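Local coordinates for N-carbamoylsarcosine amidase related protein (Thermoplasma acidophilum, PDB 3EEF) that probably hydrolyses N-carbamoylsarcosine as a zinc-containing amidase of the isochorismatase-like cysteine hydrolase family, at residues 3-8 and 32-37; 45-50 and 79-84; 91-96 and 120-125; 100-105 and 134-139. One frame throughout, in Å; residues are numbered along the deposited sequence.

Interaction 1: residues 3-8 and 32-37; sequences PALVVV and RKVIET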
loop_
_atom_site.group_PDB
_atom_site.type_symbol
_atom_site.label_atom_id
_atom_site.label_comp_id
_atom_site.label_asym_id
_atom_site.label_seq_id
_atom_site.Cartn_x
_atom_site.Cartn_y
_atom_site.Cartn_z
ATOM N N PRO A 3 21.311 -7.228 6.259
ATOM C CA PRO A 3 20.652 -6.068 6.774
ATOM C C PRO A 3 20.862 -4.821 5.941
ATOM O O PRO A 3 21.878 -4.700 5.230
ATOM C CB PRO A 3 21.326 -5.890 8.120
ATOM C CG PRO A 3 22.765 -6.261 7.825
ATOM C CD PRO A 3 22.697 -7.326 6.755
ATOM N N ALA A 4 19.911 -3.885 6.060
ATOM C CA ALA A 4 20.107 -2.533 5.566
ATOM C C ALA A 4 19.938 -1.566 6.702
ATOM O O ALA A 4 19.159 -1.813 7.632
ATOM C CB ALA A 4 19.119 -2.227 4.474
ATOM N N LEU A 5 20.648 -0.449 6.621
ATOM C CA LEU A 5 20.532 0.569 7.658
ATOM C C LEU A 5 19.554 1.652 7.198
ATOM O O LEU A 5 19.701 2.195 6.111
ATOM C CB LEU A 5 21.895 1.168 7.985
ATOM C CG LEU A 5 21.935 2.301 8.988
ATOM C CD1 LEU A 5 21.670 1.799 10.453
ATOM C CD2 LEU A 5 23.277 3.026 8.833
ATOM N N VAL A 6 18.546 1.916 8.024
ATOM C CA VAL A 6 17.551 2.943 7.757
ATOM C C VAL A 6 17.773 4.051 8.767
ATOM O O VAL A 6 17.686 3.807 9.969
ATOM C CB VAL A 6 16.098 2.395 7.834
ATOM C CG1 VAL A 6 15.089 3.489 7.553
ATOM C CG2 VAL A 6 15.911 1.270 6.840
ATOM N N VAL A 7 18.112 5.244 8.270
ATOM C CA VAL A 7 18.482 6.383 9.111
ATOM C C VAL A 7 17.336 7.372 9.132
ATOM O O VAL A 7 17.124 8.113 8.145
ATOM C CB VAL A 7 19.742 7.116 8.599
ATOM C CG1 VAL A 7 20.141 8.140 9.604
ATOM C CG2 VAL A 7 20.942 6.147 8.343
ATOM N N VAL A 8 16.605 7.405 10.248
ATOM C CA VAL A 8 15.332 8.153 10.307
ATOM C C VAL A 8 15.451 9.628 10.789
ATOM O O VAL A 8 15.842 9.864 11.915
ATOM C CB VAL A 8 14.287 7.412 11.197
ATOM C CG1 VAL A 8 12.912 8.127 11.115
ATOM C CG2 VAL A 8 14.184 5.888 10.786
ATOM N N ARG A 32 26.906 8.232 13.029
ATOM C CA ARG A 32 28.055 8.271 12.126
ATOM C C ARG A 32 28.833 6.959 12.174
ATOM O O ARG A 32 29.275 6.461 11.146
ATOM C CB ARG A 32 28.985 9.442 12.484
ATOM C CG ARG A 32 30.304 9.480 11.685
ATOM C CD ARG A 32 31.097 10.775 11.931
ATOM N NE ARG A 32 31.520 10.894 13.336
ATOM C CZ ARG A 32 31.160 11.861 14.190
ATOM N NH1 ARG A 32 30.359 12.872 13.830
ATOM N NH2 ARG A 32 31.627 11.820 15.436
ATOM N N LYS A 33 28.988 6.417 13.376
ATOM C CA LYS A 33 29.713 5.163 13.577
ATOM C C LYS A 33 28.985 4.005 12.913
ATOM O O LYS A 33 29.593 3.196 12.230
ATOM C CB LYS A 33 29.867 4.911 15.077
ATOM C CG LYS A 33 30.595 3.634 15.465
ATOM C CD LYS A 33 30.925 3.664 16.981
ATOM C CE LYS A 33 32.260 2.994 17.318
ATOM N NZ LYS A 33 32.645 3.174 18.774
ATOM N N VAL A 34 27.666 3.944 13.107
ATOM C CA VAL A 34 26.853 2.883 12.497
ATOM C C VAL A 34 26.834 3.053 10.986
ATOM O O VAL A 34 27.080 2.103 10.233
ATOM C CB VAL A 34 25.428 2.878 13.044
ATOM C CG1 VAL A 34 24.533 1.893 12.252
ATOM C CG2 VAL A 34 25.453 2.523 14.537
ATOM N N ILE A 35 26.596 4.274 10.537
ATOM C CA ILE A 35 26.583 4.524 9.108
ATOM C C ILE A 35 27.913 4.088 8.464
ATOM O O ILE A 35 27.920 3.385 7.445
ATOM C CB ILE A 35 26.291 6.002 8.800
ATOM C CG1 ILE A 35 24.840 6.344 9.184
ATOM C CG2 ILE A 35 26.484 6.280 7.339
ATOM C CD1 ILE A 35 24.527 7.858 9.239
ATOM N N GLU A 36 29.027 4.501 9.075
ATOM C CA GLU A 36 30.374 4.230 8.542
ATOM C C GLU A 36 30.665 2.729 8.355
ATOM O O GLU A 36 31.161 2.326 7.306
ATOM C CB GLU A 36 31.451 4.906 9.417
ATOM N N THR A 37 30.344 1.914 9.357
ATOM C CA THR A 37 30.581 0.471 9.285
ATOM C C THR A 37 29.741 -0.179 8.158
ATOM O O THR A 37 30.210 -1.058 7.437
ATOM C CB THR A 37 30.238 -0.231 10.609
ATOM O OG1 THR A 37 28.821 -0.307 10.732
ATOM C CG2 THR A 37 30.789 0.522 11.819
#

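Interaction 2: residues 45-50 and 79-84; sequences VVYVND and IRPSAG. With ZN (zinc ion), chain C.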
loop_
_atom_site.group_PDB
_atom_site.type_symbol
_atom_site.label_atom_id
_atom_site.label_comp_id
_atom_site.label_asym_id
_atom_site.label_seq_id
_atom_site.Cartn_x
_atom_site.Cartn_y
_atom_site.Cartn_z
ATOM N N VAL A 45 22.506 1.725 2.771
ATOM C CA VAL A 45 22.202 2.773 3.745
ATOM C C VAL A 45 21.139 3.659 3.130
ATOM O O VAL A 45 21.316 4.154 2.016
ATOM C CB VAL A 45 23.422 3.599 4.042
ATOM C CG1 VAL A 45 23.024 4.879 4.828
ATOM C CG2 VAL A 45 24.463 2.740 4.802
ATOM N N VAL A 46 20.027 3.830 3.843
ATOM C CA VAL A 46 18.896 4.585 3.348
ATOM C C VAL A 46 18.459 5.664 4.338
ATOM O O VAL A 46 18.057 5.362 5.448
ATOM C CB VAL A 46 17.691 3.646 3.110
ATOM C CG1 VAL A 46 16.509 4.449 2.551
ATOM C CG2 VAL A 46 18.094 2.467 2.186
ATOM N N TYR A 47 18.525 6.914 3.910
ATOM C CA TYR A 47 18.047 8.010 4.706
ATOM C C TYR A 47 16.599 8.239 4.344
ATOM O O TYR A 47 16.265 8.340 3.171
ATOM C CB TYR A 47 18.848 9.290 4.429
ATOM C CG TYR A 47 20.322 9.255 4.832
ATOM C CD1 TYR A 47 20.765 9.880 5.998
ATOM C CD2 TYR A 47 21.266 8.619 4.038
ATOM C CE1 TYR A 47 22.113 9.865 6.346
ATOM C CE2 TYR A 47 22.616 8.590 4.393
ATOM C CZ TYR A 47 23.033 9.215 5.540
ATOM O OH TYR A 47 24.378 9.192 5.871
ATOM N N VAL A 48 15.746 8.326 5.366
ATOM C CA VAL A 48 14.346 8.640 5.189
ATOM C C VAL A 48 14.049 9.927 5.998
ATOM O O VAL A 48 14.078 9.900 7.208
ATOM C CB VAL A 48 13.426 7.440 5.586
ATOM C CG1 VAL A 48 13.570 6.306 4.628
ATOM C CG2 VAL A 48 13.780 6.907 6.943
ATOM N N ASN A 49 13.753 11.030 5.300
ATOM C CA ASN A 49 13.619 12.373 5.883
ATOM C C ASN A 49 12.292 13.023 5.603
ATOM O O ASN A 49 11.850 13.099 4.448
ATOM C CB ASN A 49 14.684 13.275 5.289
ATOM C CG ASN A 49 16.033 12.651 5.352
ATOM O OD1 ASN A 49 16.458 12.213 6.420
ATOM N ND2 ASN A 49 16.710 12.561 4.217
ATOM N N ASP A 50 11.643 13.500 6.651
ATOM C CA ASP A 50 10.492 14.372 6.474
ATOM C C ASP A 50 10.775 15.436 5.420
ATOM O O ASP A 50 11.848 16.043 5.407
ATOM C CB ASP A 50 10.086 15.019 7.797
ATOM C CG ASP A 50 9.146 14.130 8.625
ATOM O OD1 ASP A 50 8.732 13.048 8.135
ATOM O OD2 ASP A 50 8.772 14.547 9.744
ATOM N N ILE A 79 26.704 13.719 9.125
ATOM C CA ILE A 79 26.497 12.400 8.484
ATOM C C ILE A 79 25.945 12.577 7.067
ATOM O O ILE A 79 25.071 11.867 6.629
ATOM C CB ILE A 79 25.585 11.480 9.339
ATOM C CG1 ILE A 79 24.231 12.155 9.644
ATOM C CG2 ILE A 79 26.284 11.107 10.641
ATOM C CD1 ILE A 79 23.251 11.241 10.324
ATOM N N ARG A 80 26.470 13.573 6.374
ATOM C CA ARG A 80 26.137 13.837 5.004
ATOM C C ARG A 80 26.099 12.535 4.235
ATOM O O ARG A 80 26.959 11.667 4.412
ATOM C CB ARG A 80 27.197 14.754 4.399
ATOM C CG ARG A 80 26.692 15.674 3.324
ATOM C CD ARG A 80 27.851 16.338 2.540
ATOM N NE ARG A 80 29.015 16.676 3.374
ATOM C CZ ARG A 80 29.176 17.803 4.079
ATOM N NH1 ARG A 80 28.236 18.750 4.096
ATOM N NH2 ARG A 80 30.294 17.979 4.788
ATOM N N PRO A 81 25.093 12.378 3.381
ATOM C CA PRO A 81 25.058 11.140 2.640
ATOM C C PRO A 81 26.131 11.124 1.553
ATOM O O PRO A 81 26.444 12.178 1.000
ATOM C CB PRO A 81 23.649 11.128 2.032
ATOM C CG PRO A 81 22.900 12.203 2.758
ATOM C CD PRO A 81 23.909 13.206 3.130
ATOM N N SER A 82 26.678 9.932 1.294
ATOM C CA SER A 82 27.655 9.682 0.237
ATOM C C SER A 82 26.999 9.132 -1.006
ATOM O O SER A 82 25.813 8.817 -1.023
ATOM C CB SER A 82 28.687 8.621 0.671
ATOM O OG SER A 82 29.466 9.043 1.770
ATOM N N ALA A 83 27.818 9.014 -2.050
ATOM C CA ALA A 83 27.469 8.284 -3.260
ATOM C C ALA A 83 27.152 6.841 -2.883
ATOM O O ALA A 83 27.931 6.180 -2.175
ATOM C CB ALA A 83 28.646 8.327 -4.255
ATOM N N GLY A 84 26.005 6.359 -3.343
ATOM C CA GLY A 84 25.574 4.971 -3.066
ATOM C C GLY A 84 24.497 4.864 -1.998
ATOM O O GLY A 84 23.639 3.968 -2.054
HETATM ZN ZN ZN C . 6.912 15.088 10.338
#

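Interaction 3: residues 91-96 and 120-125; sequences HAYSGF and ADICVR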
loop_
_atom_site.group_PDB
_atom_site.type_symbol
_atom_site.label_atom_id
_atom_site.label_comp_id
_atom_site.label_asym_id
_atom_site.label_seq_id
_atom_site.Cartn_x
_atom_site.Cartn_y
_atom_site.Cartn_z
ATOM N N HIS A 91 6.470 11.823 3.883
ATOM C CA HIS A 91 5.427 12.769 4.276
ATOM C C HIS A 91 4.597 12.357 5.516
ATOM O O HIS A 91 3.663 13.071 5.885
ATOM C CB HIS A 91 4.494 12.992 3.082
ATOM C CG HIS A 91 5.134 13.802 1.998
ATOM N ND1 HIS A 91 5.039 15.178 1.947
ATOM C CD2 HIS A 91 5.932 13.433 0.959
ATOM C CE1 HIS A 91 5.732 15.620 0.913
ATOM N NE2 HIS A 91 6.282 14.582 0.296
ATOM N N ALA A 92 4.960 11.225 6.131
ATOM C CA ALA A 92 4.300 10.685 7.327
ATOM C C ALA A 92 5.340 10.042 8.228
ATOM O O ALA A 92 6.556 9.972 7.886
ATOM C CB ALA A 92 3.212 9.654 6.930
ATOM N N TYR A 93 4.905 9.604 9.400
ATOM C CA TYR A 93 5.873 9.150 10.424
ATOM C C TYR A 93 6.726 7.991 9.918
ATOM O O TYR A 93 7.962 8.041 10.019
ATOM C CB TYR A 93 5.165 8.739 11.708
ATOM C CG TYR A 93 4.369 9.841 12.400
ATOM C CD1 TYR A 93 4.865 11.149 12.505
ATOM C CD2 TYR A 93 3.163 9.556 13.018
ATOM C CE1 TYR A 93 4.150 12.122 13.160
ATOM C CE2 TYR A 93 2.436 10.537 13.675
ATOM C CZ TYR A 93 2.932 11.807 13.753
ATOM O OH TYR A 93 2.169 12.766 14.390
ATOM N N SER A 94 6.065 6.959 9.379
ATOM C CA SER A 94 6.762 5.797 8.854
ATOM C C SER A 94 7.566 6.074 7.593
ATOM O O SER A 94 7.053 6.652 6.628
ATOM C CB SER A 94 5.779 4.676 8.535
ATOM O OG SER A 94 6.482 3.594 7.944
ATOM N N GLY A 95 8.805 5.598 7.577
ATOM C CA GLY A 95 9.638 5.624 6.375
ATOM C C GLY A 95 9.106 4.866 5.179
ATOM O O GLY A 95 9.604 5.049 4.069
ATOM N N PHE A 96 8.101 4.009 5.393
ATOM C CA PHE A 96 7.504 3.229 4.313
ATOM C C PHE A 96 6.313 3.883 3.653
ATOM O O PHE A 96 6.045 3.607 2.483
ATOM C CB PHE A 96 7.013 1.893 4.829
ATOM C CG PHE A 96 8.109 0.955 5.234
ATOM C CD1 PHE A 96 8.660 0.063 4.310
ATOM C CD2 PHE A 96 8.575 0.925 6.538
ATOM C CE1 PHE A 96 9.690 -0.853 4.688
ATOM C CE2 PHE A 96 9.637 0.008 6.926
ATOM C CZ PHE A 96 10.175 -0.859 5.993
ATOM N N ALA A 120 12.588 7.419 18.959
ATOM C CA ALA A 120 12.043 6.182 19.516
ATOM C C ALA A 120 10.506 6.144 19.769
ATOM O O ALA A 120 9.889 5.066 19.861
ATOM C CB ALA A 120 12.807 5.861 20.837
ATOM N N ASP A 121 9.906 7.309 19.928
ATOM C CA ASP A 121 8.476 7.405 20.221
ATOM C C ASP A 121 7.596 7.507 18.994
ATOM O O ASP A 121 6.450 7.038 19.004
ATOM C CB ASP A 121 8.223 8.652 21.064
ATOM C CG ASP A 121 8.319 8.376 22.514
ATOM O OD1 ASP A 121 8.803 7.277 22.878
ATOM O OD2 ASP A 121 7.899 9.250 23.296
ATOM N N ILE A 122 8.108 8.196 17.977
ATOM C CA ILE A 122 7.332 8.509 16.804
ATOM C C ILE A 122 7.929 7.832 15.555
ATOM O O ILE A 122 7.609 6.657 15.274
ATOM C CB ILE A 122 7.182 10.021 16.629
ATOM C CG1 ILE A 122 6.598 10.662 17.905
ATOM C CG2 ILE A 122 6.283 10.326 15.467
ATOM C CD1 ILE A 122 6.596 12.214 17.857
ATOM N N CYS A 123 8.803 8.518 14.820
ATOM C CA CYS A 123 9.108 8.047 13.465
ATOM C C CYS A 123 9.881 6.715 13.420
ATOM O O CYS A 123 9.660 5.896 12.517
ATOM C CB CYS A 123 9.845 9.128 12.672
ATOM S SG CYS A 123 8.897 10.697 12.446
ATOM N N VAL A 124 10.796 6.494 14.359
ATOM C CA VAL A 124 11.590 5.266 14.386
ATOM C C VAL A 124 10.659 4.092 14.664
ATOM O O VAL A 124 10.727 3.048 14.021
ATOM C CB VAL A 124 12.751 5.317 15.433
ATOM C CG1 VAL A 124 13.315 3.931 15.662
ATOM C CG2 VAL A 124 13.862 6.328 14.999
ATOM N N ARG A 125 9.760 4.304 15.602
ATOM C CA ARG A 125 8.846 3.284 16.034
ATOM C C ARG A 125 7.840 2.915 14.947
ATOM O O ARG A 125 7.502 1.727 14.740
ATOM C CB ARG A 125 8.126 3.781 17.285
ATOM C CG ARG A 125 7.274 2.730 17.919
ATOM C CD ARG A 125 6.459 3.267 19.059
ATOM N NE ARG A 125 7.276 3.749 20.168
ATOM C CZ ARG A 125 6.819 3.913 21.407
ATOM N NH1 ARG A 125 5.571 3.598 21.728
ATOM N NH2 ARG A 125 7.640 4.337 22.352
#

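Interaction 4: residues 100-105 and 134-139; sequences NLDMIL and RNYRII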
loop_
_atom_site.group_PDB
_atom_site.type_symbol
_atom_site.label_atom_id
_atom_site.label_comp_id
_atom_site.label_asym_id
_atom_site.label_seq_id
_atom_site.Cartn_x
_atom_site.Cartn_y
_atom_site.Cartn_z
ATOM N N ASN A 100 9.412 4.629 -1.555
ATOM C CA ASN A 100 9.904 3.422 -2.220
ATOM C C ASN A 100 10.898 2.675 -1.339
ATOM O O ASN A 100 11.787 1.948 -1.835
ATOM C CB ASN A 100 10.497 3.795 -3.573
ATOM C CG ASN A 100 11.666 4.738 -3.459
ATOM O OD1 ASN A 100 11.649 5.684 -2.662
ATOM N ND2 ASN A 100 12.693 4.495 -4.282
ATOM N N LEU A 101 10.753 2.819 -0.018
ATOM C CA LEU A 101 11.685 2.172 0.880
ATOM C C LEU A 101 11.613 0.670 0.680
ATOM O O LEU A 101 12.631 0.010 0.609
ATOM C CB LEU A 101 11.414 2.538 2.338
ATOM C CG LEU A 101 12.254 1.866 3.409
ATOM C CD1 LEU A 101 13.734 2.132 3.194
ATOM C CD2 LEU A 101 11.775 2.370 4.772
ATOM N N ASP A 102 10.416 0.128 0.595
ATOM C CA ASP A 102 10.280 -1.302 0.529
ATOM C C ASP A 102 10.926 -1.800 -0.763
ATOM O O ASP A 102 11.576 -2.831 -0.782
ATOM C CB ASP A 102 8.814 -1.704 0.635
ATOM C CG ASP A 102 8.642 -3.197 0.762
ATOM O OD1 ASP A 102 9.277 -3.779 1.664
ATOM O OD2 ASP A 102 7.919 -3.775 -0.071
HETATM N N MSE A 103 10.791 -1.036 -1.833
HETATM C CA MSE A 103 11.383 -1.425 -3.103
HETATM C C MSE A 103 12.891 -1.624 -2.983
HETATM O O MSE A 103 13.440 -2.628 -3.449
HETATM C CB MSE A 103 11.103 -0.365 -4.159
HETATM C CG MSE A 103 9.653 -0.243 -4.542
HETATM SE SE MSE A 103 9.362 0.901 -6.132
HETATM C CE MSE A 103 10.341 -0.254 -7.469
ATOM N N ILE A 104 13.541 -0.680 -2.332
ATOM C CA ILE A 104 14.991 -0.670 -2.230
ATOM C C ILE A 104 15.451 -1.865 -1.408
ATOM O O ILE A 104 16.451 -2.524 -1.759
ATOM C CB ILE A 104 15.491 0.573 -1.526
ATOM C CG1 ILE A 104 15.222 1.795 -2.377
ATOM C CG2 ILE A 104 17.011 0.484 -1.213
ATOM C CD1 ILE A 104 15.223 3.101 -1.546
ATOM N N LEU A 105 14.729 -2.113 -0.303
ATOM C CA LEU A 105 15.021 -3.258 0.564
ATOM C C LEU A 105 14.822 -4.577 -0.189
ATOM O O LEU A 105 15.597 -5.502 -0.068
ATOM C CB LEU A 105 14.118 -3.223 1.800
ATOM C CG LEU A 105 14.201 -2.001 2.721
ATOM C CD1 LEU A 105 13.224 -2.149 3.936
ATOM C CD2 LEU A 105 15.621 -1.810 3.155
ATOM N N ARG A 134 5.790 -6.096 7.013
ATOM C CA ARG A 134 6.422 -6.555 5.788
ATOM C C ARG A 134 7.480 -7.649 6.053
ATOM O O ARG A 134 8.336 -7.878 5.213
ATOM C CB ARG A 134 7.076 -5.356 5.092
ATOM C CG ARG A 134 6.090 -4.422 4.461
ATOM C CD ARG A 134 6.650 -3.037 4.265
ATOM N NE ARG A 134 5.603 -2.202 3.718
ATOM C CZ ARG A 134 4.638 -1.624 4.416
ATOM N NH1 ARG A 134 4.573 -1.736 5.737
ATOM N NH2 ARG A 134 3.709 -0.934 3.772
ATOM N N ASN A 135 7.444 -8.285 7.228
ATOM C CA ASN A 135 8.236 -9.484 7.513
ATOM C C ASN A 135 9.757 -9.299 7.562
ATOM O O ASN A 135 10.498 -10.265 7.421
ATOM C CB ASN A 135 7.888 -10.593 6.493
ATOM C CG ASN A 135 8.061 -12.021 7.055
ATOM O OD1 ASN A 135 7.703 -12.317 8.208
ATOM N ND2 ASN A 135 8.587 -12.918 6.214
ATOM N N TYR A 136 10.222 -8.076 7.768
ATOM C CA TYR A 136 11.608 -7.821 8.132
ATOM C C TYR A 136 11.852 -8.158 9.597
ATOM O O TYR A 136 10.946 -8.035 10.430
ATOM C CB TYR A 136 11.958 -6.349 7.905
ATOM C CG TYR A 136 11.870 -5.974 6.457
ATOM C CD1 TYR A 136 12.884 -6.336 5.575
ATOM C CD2 TYR A 136 10.755 -5.334 5.951
ATOM C CE1 TYR A 136 12.805 -6.037 4.234
ATOM C CE2 TYR A 136 10.653 -5.045 4.589
ATOM C CZ TYR A 136 11.685 -5.393 3.743
ATOM O OH TYR A 136 11.613 -5.109 2.406
ATOM N N ARG A 137 13.072 -8.579 9.917
ATOM C CA ARG A 137 13.534 -8.560 11.319
ATOM C C ARG A 137 14.035 -7.165 11.624
ATOM O O ARG A 137 14.414 -6.411 10.710
ATOM C CB ARG A 137 14.651 -9.567 11.586
ATOM C CG ARG A 137 14.252 -11.029 11.382
ATOM C CD ARG A 137 13.245 -11.540 12.438
ATOM N NE ARG A 137 13.664 -11.284 13.828
ATOM C CZ ARG A 137 14.707 -11.858 14.462
ATOM N NH1 ARG A 137 15.491 -12.746 13.844
ATOM N NH2 ARG A 137 14.972 -11.542 15.740
ATOM N N ILE A 138 14.023 -6.818 12.916
ATOM C CA ILE A 138 14.291 -5.464 13.339
ATOM C C ILE A 138 15.385 -5.378 14.395
ATOM O O ILE A 138 15.343 -6.095 15.392
ATOM C CB ILE A 138 13.024 -4.792 13.914
ATOM C CG1 ILE A 138 11.883 -4.779 12.858
ATOM C CG2 ILE A 138 13.372 -3.355 14.402
ATOM C CD1 ILE A 138 10.417 -4.588 13.398
ATOM N N ILE A 139 16.328 -4.459 14.185
ATOM C CA ILE A 139 17.364 -4.146 15.131
ATOM C C ILE A 139 17.329 -2.651 15.317
ATOM O O ILE A 139 17.173 -1.914 14.343
ATOM C CB ILE A 139 18.778 -4.550 14.570
ATOM C CG1 ILE A 139 18.844 -6.073 14.356
ATOM C CG2 ILE A 139 19.923 -4.048 15.479
ATOM C CD1 ILE A 139 20.155 -6.551 13.698
#

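Interaction 1: residues 3-8 and 32-37
Leu5 and Ile35 mark the nearest approach of the two backbones, their CA atoms 7.4 Å apart, where strand 3-8 packs against a turn of helix 22-40. The local axes run 9.7 Å apart at 145°, close to antiparallel. This is the strand-to-helix half of a beta-alpha-beta crossover: the helix returns the chain across the parallel sheet so that strand 45-50 can lie beside strand 3-8. No hydrogen bond joins the two segments, and the contact is wholly apolar. Leu5 points toward the helix, with CG anti to the backbone N (chi1 176°), and chi2 of 72° then sets where its branches go: CD1 meets Val34 CG1 at 3.4 Å, while CD2 sits 3.6 Å from Ile35 CA. From Ile35 it is CG1, the branch anti to the carbonyl carbon, that meets Leu5 CD2 and Val7 CG2, crossing both side chains at about a right angle. Phe38, one turn on, and Ile116 of strand 112-116 extend the same buried layer around Leu5. On the helix, the Thr37 hydroxyl is turned back onto the carbonyl O of Val34. Val7 completes the seam through a single branch, its CG2 lying 4.0 Å from Ile35 CG1.

Interaction 2: residues 45-50 and 79-84
Tyr47 carries this contact alone on its strand, setting one ring face against Pro81 and its hydroxyl against the backbone of Ile79. With chi1 at -65°, CG stands anti to the carbonyl carbon, and the ring projects from the sheet toward segment 79-84. Pro81 lies over one face: its CG sits 4.0 Å from the centroid of the Tyr47 ring, 12° off the normal, a CH-pi contact close to the ring centre. Its neighbour CB is displaced toward the rim, 3.6 Å from Tyr47 CE2. Beyond the ring, Tyr47 OH donates a weak hydrogen bond to Ile79 O at 2.9 Å; that carbonyl comes at the ring obliquely. Ile79 adds a looser apolar touch, its CD1 4.4 Å from Tyr47 CE1. Val7 and Ile35 also press on the tyrosine, linking it to the neighbouring strand and to helix 22-40. Arg80 turns outward, its guanidinium paired with Asp77. At the far end of the strand Asp50 has a different task: its OD2 binds the zinc ion at 2.0 Å, and its OD1 is bridged to Lys90. The loop holds the strand at one residue, Tyr47, and the strand finishes, at its C-terminal end, in the site completed by His52, Glu58 and His65, the usual place for a ligand site in a parallel alpha/beta fold.

Interaction 3: residues 91-96 and 120-125
Tyr93 and Ile122 are brought together by two different placements. A chi1 of -61° sets the tyrosine CG anti to its carbonyl carbon and tips the ring toward the start of helix 123-133; in the isoleucine, chi1 -55° places CG1 beside the backbone N and leaves CG2 anti to it, directing that methyl at the ring. The result is a CH-pi contact: Ile122 CG2 lies 3.6 Å from the centroid of the Tyr93 ring, offset toward the rim and nearest CD1. Cys123 follows. Its SG stands obliquely to the Tyr93 ring, 4.1 Å from CD1, and its CB is 3.4 Å from the carbonyl O of Tyr93. Bonds to Trp62 and to Val160 of the second subunit hold the hydroxyl end of the tyrosine, and Lys90 holds its backbone carbonyl. Within 120-125, Arg125 folds back so that NE meets Ala120 O at 2.9 Å, in the carbonyl plane. Cys123 is the first residue of helix 123-133, after Ile122 at the N-cap position. With Asp9 against its side chain, and Lys90 tied to the Tyr93 carbonyl that packs on it, the arrangement is consistent with the Asp-Lys-Cys triad of the cysteine hydrolases.

Interaction 4: residues 100-105 and 134-139
The Tyr136 ring has Leu105 CD1 over one face and Asp102 OD1 at its edge, in plane. The methyl stands 4.0 Å from the centroid of the Tyr136 ring, displaced toward the hydroxyl end, in a CH-pi contact. At the edge, Tyr136 OH donates to Asp102 OD1 at 2.8 Å; the hydroxyl meets the syn side of the carboxylate but lies 33° out of its plane, and the carboxylate and the ring stand nearly perpendicular (83°). Asp102 can reach so far because its CG is anti to the backbone N, swinging the group off helix 101-107 toward the turn before strand 137-141. Leu105 CB also packs against the hydroxyl, 3.2 Å from Tyr136 OH. Arg134, extended from CG to NE, crosses Asp102 at an angle, bringing its CD to 3.8 Å from Asp102 OD1. Its guanidinium turns its edge to the carboxylate, but NE remains 4.5 Å from Asp102 OD1, beyond a salt bridge, and NH1 is bound instead to Asp130 O. The other oxygen, Asp102 OD2, pairs with Arg106 of its own helix and with Arg106 of the fourth subunit. One carboxylate thus serves a phenol and two arginines, a setting that would probably stabilise its negative charge and couples this helix to the subunit interface.

Overall arrangement
Along the chain, interaction 1 closes first, folding helix 22-40 back over strand 3-8 across 23 intervening residues. Interaction 2 follows in series: strand 45-50 pairs beside 3-8, and the later loop 79-84 returns to it before strand 86-90 begins. Interactions 3 and 4 then cross, since 100-105 opens before 120-125 closes interaction 3 and 134-139 closes interaction 4. Phe96 of the one packs on Leu101, Leu105 and Arg134 of the other. Val8 against Cys123 and Val46 against Leu101 pack strands 3-8 and 45-50 on helices 123-133 and 101-107. Interactions 3 and 4 also reach neighbouring subunits, both of them the second, whereas interactions 1 and 2 stay within the chain.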